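Local coordinates for protein dihydropteroate synthase (Clostridioides difficile, PDB 6PZ2) that catalyses the condensation of p-aminobenzoate with a dihydropterin diphosphate to give dihydropteroate, a step of folate synthesis blocked by sulfonamide drugs, at residues K184-N189 against I216-P221; A233-G238 against D244-H249. One frame throughout, in Å; residues are numbered along the deposited sequence.

Interaction 1 (K184-N189 against I216-P221)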
loop_
_atom_site.group_PDB
_atom_site.type_symbol
_atom_site.label_atom_id
_atom_site.label_comp_id
_atom_site.label_asym_id
_atom_site.label_seq_id
_atom_site.Cartn_x
_atom_site.Cartn_y
_atom_site.Cartn_z
ATOM N N LYS A 184 -8.310 21.387 -6.105
ATOM C CA LYS A 184 -6.912 20.999 -6.109
ATOM C C LYS A 184 -6.620 20.284 -7.421
ATOM O O LYS A 184 -7.318 19.357 -7.773
ATOM C CB LYS A 184 -6.561 20.067 -4.949
ATOM C CG LYS A 184 -6.794 20.662 -3.566
ATOM C CD LYS A 184 -6.680 19.606 -2.464
ATOM C CE LYS A 184 -7.112 20.104 -1.108
ATOM N NZ LYS A 184 -8.591 20.169 -1.000
ATOM N N ASP A 185 -5.547 20.679 -8.087
ATOM C CA ASP A 185 -5.060 19.937 -9.250
ATOM C C ASP A 185 -4.101 18.821 -8.807
ATOM O O ASP A 185 -3.855 18.600 -7.614
ATOM C CB ASP A 185 -4.393 20.862 -10.272
ATOM C CG ASP A 185 -3.149 21.566 -9.777
ATOM O OD1 ASP A 185 -2.500 21.124 -8.775
ATOM O OD2 ASP A 185 -2.853 22.592 -10.399
ATOM N N PHE A 186 -3.571 18.140 -9.812
ATOM C CA PHE A 186 -2.755 16.945 -9.630
ATOM C C PHE A 186 -1.627 17.211 -8.631
ATOM O O PHE A 186 -1.499 16.534 -7.604
ATOM C CB PHE A 186 -2.200 16.440 -10.963
ATOM C CG PHE A 186 -1.255 15.279 -10.778
ATOM C CD1 PHE A 186 -1.739 14.041 -10.377
ATOM C CD2 PHE A 186 0.114 15.465 -10.889
ATOM C CE1 PHE A 186 -0.874 12.986 -10.146
ATOM C CE2 PHE A 186 0.973 14.399 -10.685
ATOM C CZ PHE A 186 0.482 13.174 -10.302
ATOM N N GLU A 187 -0.883 18.263 -8.903
ATOM C CA GLU A 187 0.301 18.562 -8.121
ATOM C C GLU A 187 -0.080 18.914 -6.684
ATOM O O GLU A 187 0.672 18.654 -5.742
ATOM C CB GLU A 187 1.092 19.680 -8.807
ATOM C CG GLU A 187 2.043 19.120 -9.844
ATOM C CD GLU A 187 2.408 20.034 -10.999
ATOM O OE1 GLU A 187 1.979 21.208 -10.995
ATOM O OE2 GLU A 187 3.124 19.558 -11.906
ATOM N N GLN A 188 -1.207 19.591 -6.536
ATOM C CA GLN A 188 -1.619 20.024 -5.215
ATOM C C GLN A 188 -2.105 18.793 -4.442
ATOM O O GLN A 188 -1.854 18.679 -3.244
ATOM C CB GLN A 188 -2.707 21.092 -5.313
ATOM C CG GLN A 188 -2.206 22.391 -5.937
ATOM C CD GLN A 188 -3.294 23.304 -6.453
ATOM O OE1 GLN A 188 -4.363 22.870 -6.868
ATOM N NE2 GLN A 188 -3.021 24.597 -6.439
ATOM N N ASN A 189 -2.802 17.906 -5.139
ATOM C CA ASN A 189 -3.281 16.679 -4.496
ATOM C C ASN A 189 -2.094 15.845 -3.995
ATOM O O ASN A 189 -2.094 15.350 -2.837
ATOM C CB ASN A 189 -4.145 15.867 -5.458
ATOM C CG ASN A 189 -5.540 16.430 -5.609
ATOM O OD1 ASN A 189 -6.151 16.798 -4.612
ATOM N ND2 ASN A 189 -6.025 16.519 -6.838
ATOM N N ILE A 216 -5.116 9.499 -8.849
ATOM C CA ILE A 216 -4.521 8.201 -9.025
ATOM C C ILE A 216 -4.482 7.859 -10.516
ATOM O O ILE A 216 -3.473 7.382 -11.031
ATOM C CB ILE A 216 -5.298 7.157 -8.218
ATOM C CG1 ILE A 216 -5.266 7.517 -6.735
ATOM C CG2 ILE A 216 -4.728 5.795 -8.519
ATOM C CD1 ILE A 216 -6.082 6.581 -5.889
ATOM N N GLY A 217 -5.551 8.173 -11.223
ATOM C CA GLY A 217 -5.646 7.880 -12.667
ATOM C C GLY A 217 -4.576 8.560 -13.494
ATOM O O GLY A 217 -4.215 8.108 -14.585
ATOM N N LYS A 218 -4.075 9.673 -13.009
ATOM C CA LYS A 218 -3.054 10.355 -13.757
ATOM C C LYS A 218 -1.734 9.582 -13.628
ATOM O O LYS A 218 -0.928 9.672 -14.524
ATOM C CB LYS A 218 -2.875 11.788 -13.258
ATOM C CG LYS A 218 -2.333 12.760 -14.296
ATOM C CD LYS A 218 -2.873 14.173 -14.138
ATOM C CE LYS A 218 -4.383 14.270 -13.995
ATOM N NZ LYS A 218 -4.857 15.665 -14.176
ATOM N N VAL A 219 -1.513 8.834 -12.544
ATOM C CA VAL A 219 -0.286 8.037 -12.378
ATOM C C VAL A 219 -0.523 6.655 -12.998
ATOM O O VAL A 219 0.352 6.064 -13.600
ATOM C CB VAL A 219 0.110 7.945 -10.889
ATOM C CG1 VAL A 219 1.307 7.032 -10.635
ATOM C CG2 VAL A 219 0.387 9.321 -10.319
ATOM N N LEU A 220 -1.736 6.153 -12.858
ATOM C CA LEU A 220 -2.116 4.850 -13.320
ATOM C C LEU A 220 -3.278 4.980 -14.312
ATOM O O LEU A 220 -4.432 4.802 -13.904
ATOM C CB LEU A 220 -2.552 4.020 -12.105
ATOM C CG LEU A 220 -1.565 3.959 -10.947
ATOM C CD1 LEU A 220 -2.121 3.103 -9.818
ATOM C CD2 LEU A 220 -0.240 3.384 -11.415
ATOM N N PRO A 221 -2.990 5.256 -15.609
ATOM C CA PRO A 221 -4.064 5.605 -16.556
ATOM C C PRO A 221 -4.866 4.370 -16.983
ATOM O O PRO A 221 -4.809 3.947 -18.119
ATOM C CB PRO A 221 -3.423 6.260 -17.783
ATOM C CG PRO A 221 -1.932 6.159 -17.562
ATOM C CD PRO A 221 -1.688 5.618 -16.165
#
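The N-terminal turn of helix 186-195, on the outside of the dihydropteroate synthase TIM barrel, leans through Phe186 on Lys218 and Val219 of 216-221. With CG anti to the backbone N (chi1 175°), the Phe186 ring points toward 216-221, and the aliphatic part of Lys218 lies over one face near the rim. Phe186 CD1 is 3.8 Å from Lys218 CB, and farther along the chain Lys218 CD comes within 3.9 Å of Phe186 CG; the bends at chi2 and chi3 keep the methylenes against the ring. Val219 meets the same ring at its edge, near the ring plane, its CG2 methyl lying 3.9 Å from Phe186 CZ. The contact is therefore wholly apolar, since Lys218 contributes only its methylenes. Asp185 is the N-cap of this helix and forms a capping box with Gln188: Gln188 N donates to Asp185 OD1 over 3.0 Å, and Asp185 N returns a nearly straight bond to Gln188 OE1 over 2.8 Å. In 216-221 the chain is held turned by Ile216 O, which accepts from both Val219 N and Leu220 N. Phe186 also rests on Val215 of helix 214-217, while Lys184 and Gln188 touch helix 149-166. Beyond Val219, helix 251-265 of the second subunit packs through its Ala263, which places the contact beside the dimer interface.

Interaction 2 (A233-G238 against D244-H249); sequences ATTVLG and DIVRVH. With PT1 (pteroic acid), chain K; SO4 (sulfate ion), chain B.
Thr235, at chi1 -73°, sets OG1 opposite its own carbonyl carbon and beside its backbone N, and at chi1 -70° Val246 does the same with CG1; the two branches meet with Thr235 OG1 4.0 Å from Val246 CG1. The side chains cross at about a right angle, and Thr235 CG2 also touches that methyl, at 4.1 Å. Val248, two residues along the strand, adds a looser contact through its CG1. The Thr235 hydroxyl is not left to the valines: it hydrogen-bonds Asn254 OD1 of helix 251-265. This is helix-on-strand packing in a TIM barrel, where helix 228-240 covers the outward side of strand 245-248, and the strand's alternation turns Arg247 the other way, into the pterin pocket. An extended chain from CG to NE carries the Arg247 guanidinium flat against pteroic acid, with N8 of the ligand over its centre and 3.3 Å from Arg247 CZ. A sulfate sits at the guanidinium edge, in its plane: Arg247 NH2 donates to sulfate O2 over 2.8 Å, and Arg247 NH1 reaches sulfate O3 at 3.2 Å. His249 NE2 grips the same anion from its ring edge, 2.8 Å from sulfate O4. Arg60 also binds this sulfate, which probably marks where the substrate diphosphate lies. Asp53 forms a salt bridge with Arg247 NE, and Ser211 OG hydrogen-bonds His249 ND1.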
loop_
_atom_site.group_PDB
_atom_site.type_symbol
_atom_site.label_atom_id
_atom_site.label_comp_id
_atom_site.label_asym_id
_atom_site.label_seq_id
_atom_site.Cartn_x
_atom_site.Cartn_y
_atom_site.Cartn_z
ATOM N N ALA A 233 -2.164 2.244 -1.963
ATOM C CA ALA A 233 -0.967 2.959 -1.595
ATOM C C ALA A 233 -1.319 4.177 -0.733
ATOM O O ALA A 233 -0.656 4.429 0.299
ATOM C CB ALA A 233 -0.197 3.364 -2.831
ATOM N N THR A 234 -2.359 4.922 -1.126
ATOM C CA THR A 234 -2.699 6.142 -0.371
ATOM C C THR A 234 -3.314 5.785 0.993
ATOM O O THR A 234 -3.103 6.487 1.979
ATOM C CB THR A 234 -3.646 7.039 -1.173
ATOM O OG1 THR A 234 -4.871 6.334 -1.350
ATOM C CG2 THR A 234 -3.087 7.406 -2.536
ATOM N N THR A 235 -4.066 4.703 1.057
ATOM C CA THR A 235 -4.547 4.233 2.360
ATOM C C THR A 235 -3.357 4.012 3.295
ATOM O O THR A 235 -3.360 4.440 4.445
ATOM C CB THR A 235 -5.369 2.955 2.201
ATOM O OG1 THR A 235 -6.628 3.303 1.631
ATOM C CG2 THR A 235 -5.622 2.218 3.500
ATOM N N VAL A 236 -2.340 3.336 2.799
ATOM C CA VAL A 236 -1.193 2.887 3.631
ATOM C C VAL A 236 -0.376 4.091 4.115
ATOM O O VAL A 236 -0.044 4.216 5.301
ATOM C CB VAL A 236 -0.331 1.871 2.846
ATOM C CG1 VAL A 236 1.004 1.561 3.506
ATOM C CG2 VAL A 236 -1.108 0.584 2.656
ATOM N N LEU A 237 -0.065 4.981 3.185
ATOM C CA LEU A 237 0.676 6.191 3.481
ATOM C C LEU A 237 -0.137 7.094 4.413
ATOM O O LEU A 237 0.423 7.738 5.318
ATOM C CB LEU A 237 1.000 6.910 2.159
ATOM C CG LEU A 237 1.923 6.123 1.230
ATOM C CD1 LEU A 237 2.012 6.755 -0.153
ATOM C CD2 LEU A 237 3.316 6.000 1.827
ATOM N N GLY A 238 -1.441 7.156 4.153
ATOM C CA GLY A 238 -2.320 7.959 4.974
ATOM C C GLY A 238 -2.264 7.498 6.410
ATOM O O GLY A 238 -2.064 8.296 7.328
ATOM N N ASP A 244 -7.171 8.196 10.326
ATOM C CA ASP A 244 -7.956 7.340 11.216
ATOM C C ASP A 244 -9.024 6.577 10.438
ATOM O O ASP A 244 -9.432 5.497 10.842
ATOM C CB ASP A 244 -8.656 8.198 12.273
ATOM C CG ASP A 244 -7.671 8.727 13.291
ATOM O OD1 ASP A 244 -7.155 7.888 14.080
ATOM O OD2 ASP A 244 -7.360 9.946 13.232
ATOM N N ILE A 245 -9.538 7.187 9.372
ATOM C CA ILE A 245 -10.634 6.611 8.659
ATOM C C ILE A 245 -10.334 6.793 7.178
ATOM O O ILE A 245 -10.029 7.932 6.796
ATOM C CB ILE A 245 -11.973 7.316 8.984
ATOM C CG1 ILE A 245 -12.236 7.423 10.489
ATOM C CG2 ILE A 245 -13.112 6.644 8.238
ATOM C CD1 ILE A 245 -13.500 8.160 10.875
ATOM N N VAL A 246 -10.513 5.741 6.384
ATOM C CA VAL A 246 -10.395 5.861 4.937
ATOM C C VAL A 246 -11.756 5.570 4.316
ATOM O O VAL A 246 -12.426 4.614 4.689
ATOM C CB VAL A 246 -9.307 4.944 4.340
ATOM C CG1 VAL A 246 -7.924 5.430 4.733
ATOM C CG2 VAL A 246 -9.477 3.479 4.717
ATOM N N ARG A 247 -12.127 6.393 3.346
ATOM C CA ARG A 247 -13.385 6.240 2.644
ATOM C C ARG A 247 -13.066 5.554 1.310
ATOM O O ARG A 247 -12.458 6.198 0.470
ATOM C CB ARG A 247 -14.009 7.625 2.391
ATOM C CG ARG A 247 -15.334 7.653 1.637
ATOM C CD ARG A 247 -15.891 9.057 1.428
ATOM N NE ARG A 247 -17.115 9.150 0.641
ATOM C CZ ARG A 247 -17.195 9.075 -0.680
ATOM N NH1 ARG A 247 -16.106 8.982 -1.430
ATOM N NH2 ARG A 247 -18.389 9.074 -1.250
ATOM N N VAL A 248 -13.564 4.343 1.081
ATOM C CA VAL A 248 -13.138 3.480 -0.016
ATOM C C VAL A 248 -14.327 2.782 -0.677
ATOM O O VAL A 248 -15.332 2.507 -0.023
ATOM C CB VAL A 248 -12.121 2.432 0.457
ATOM C CG1 VAL A 248 -10.821 3.103 0.882
ATOM C CG2 VAL A 248 -12.699 1.564 1.571
ATOM N N HIS A 249 -14.187 2.512 -1.982
ATOM C CA HIS A 249 -15.092 1.590 -2.667
ATOM C C HIS A 249 -14.810 0.112 -2.356
ATOM O O HIS A 249 -15.721 -0.691 -2.425
ATOM C CB HIS A 249 -14.973 1.759 -4.174
ATOM C CG HIS A 249 -15.307 3.147 -4.579
ATOM N ND1 HIS A 249 -14.329 4.117 -4.705
ATOM C CD2 HIS A 249 -16.491 3.714 -4.893
ATOM C CE1 HIS A 249 -14.915 5.239 -5.074
ATOM N NE2 HIS A 249 -16.245 5.030 -5.188
HETATM C C2 PT1 K . -13.800 12.602 0.242
HETATM C C3 PT1 K . -14.946 12.438 -0.635
HETATM C C5 PT1 K . -16.239 12.474 0.051
HETATM N N6 PT1 K . -14.889 12.239 -1.979
HETATM C C7 PT1 K . -15.174 12.843 2.114
HETATM N N9 PT1 K . -16.275 12.695 1.365
HETATM C C10 PT1 K . -16.022 12.114 -2.689
HETATM N N11 PT1 K . -15.261 13.030 3.444
HETATM C C12 PT1 K . -17.263 12.190 -2.044
HETATM C C21 PT1 K . -11.676 13.000 -9.088
HETATM O O22 PT1 K . -10.787 13.863 -9.150
HETATM O O1 PT1 K . -12.549 12.586 -0.243
HETATM N N4 PT1 K . -13.948 12.825 1.564
HETATM N N8 PT1 K . -17.350 12.325 -0.701
HETATM C C13 PT1 K . -15.940 11.930 -4.190
HETATM N N14 PT1 K . -15.281 13.105 -4.749
HETATM C C15 PT1 K . -14.471 13.049 -5.829
HETATM C C16 PT1 K . -14.418 11.938 -6.679
HETATM C C17 PT1 K . -13.615 14.119 -6.058
HETATM C C18 PT1 K . -13.536 11.943 -7.757
HETATM C C19 PT1 K . -12.729 14.125 -7.132
HETATM C C20 PT1 K . -12.684 13.027 -7.976
HETATM O O23 PT1 K . -11.691 12.085 -9.913
HETATM S S SO4 B . -17.210 8.541 -5.067
HETATM O O1 SO4 B . -17.060 9.508 -6.177
HETATM O O2 SO4 B . -18.061 9.130 -4.010
HETATM O O3 SO4 B . -15.878 8.221 -4.507
HETATM O O4 SO4 B . -17.841 7.302 -5.575
#

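Overall arrangement
Interaction 1 is a surface contact about 19 Å from the centre of the chain, interaction 2 a buried one at about 11 Å; their own centres are about 16 Å apart and they do not touch. In 184-189 against 216-221 one aromatic ring packs on lysine methylenes and a valine methyl, whereas 233-238 against 244-249 joins a helix to a barrel strand by van der Waals contact of a threonine, its hydroxyl satisfied by Asn254, with valines. Helices 214-217 and 228-240 follow each other in the chain, and both contacts border the second subunit. They differ in distance from pteroic acid: the Arg247 guanidinium lies flat over it, while the side chain of Lys218 is about 8 Å from it.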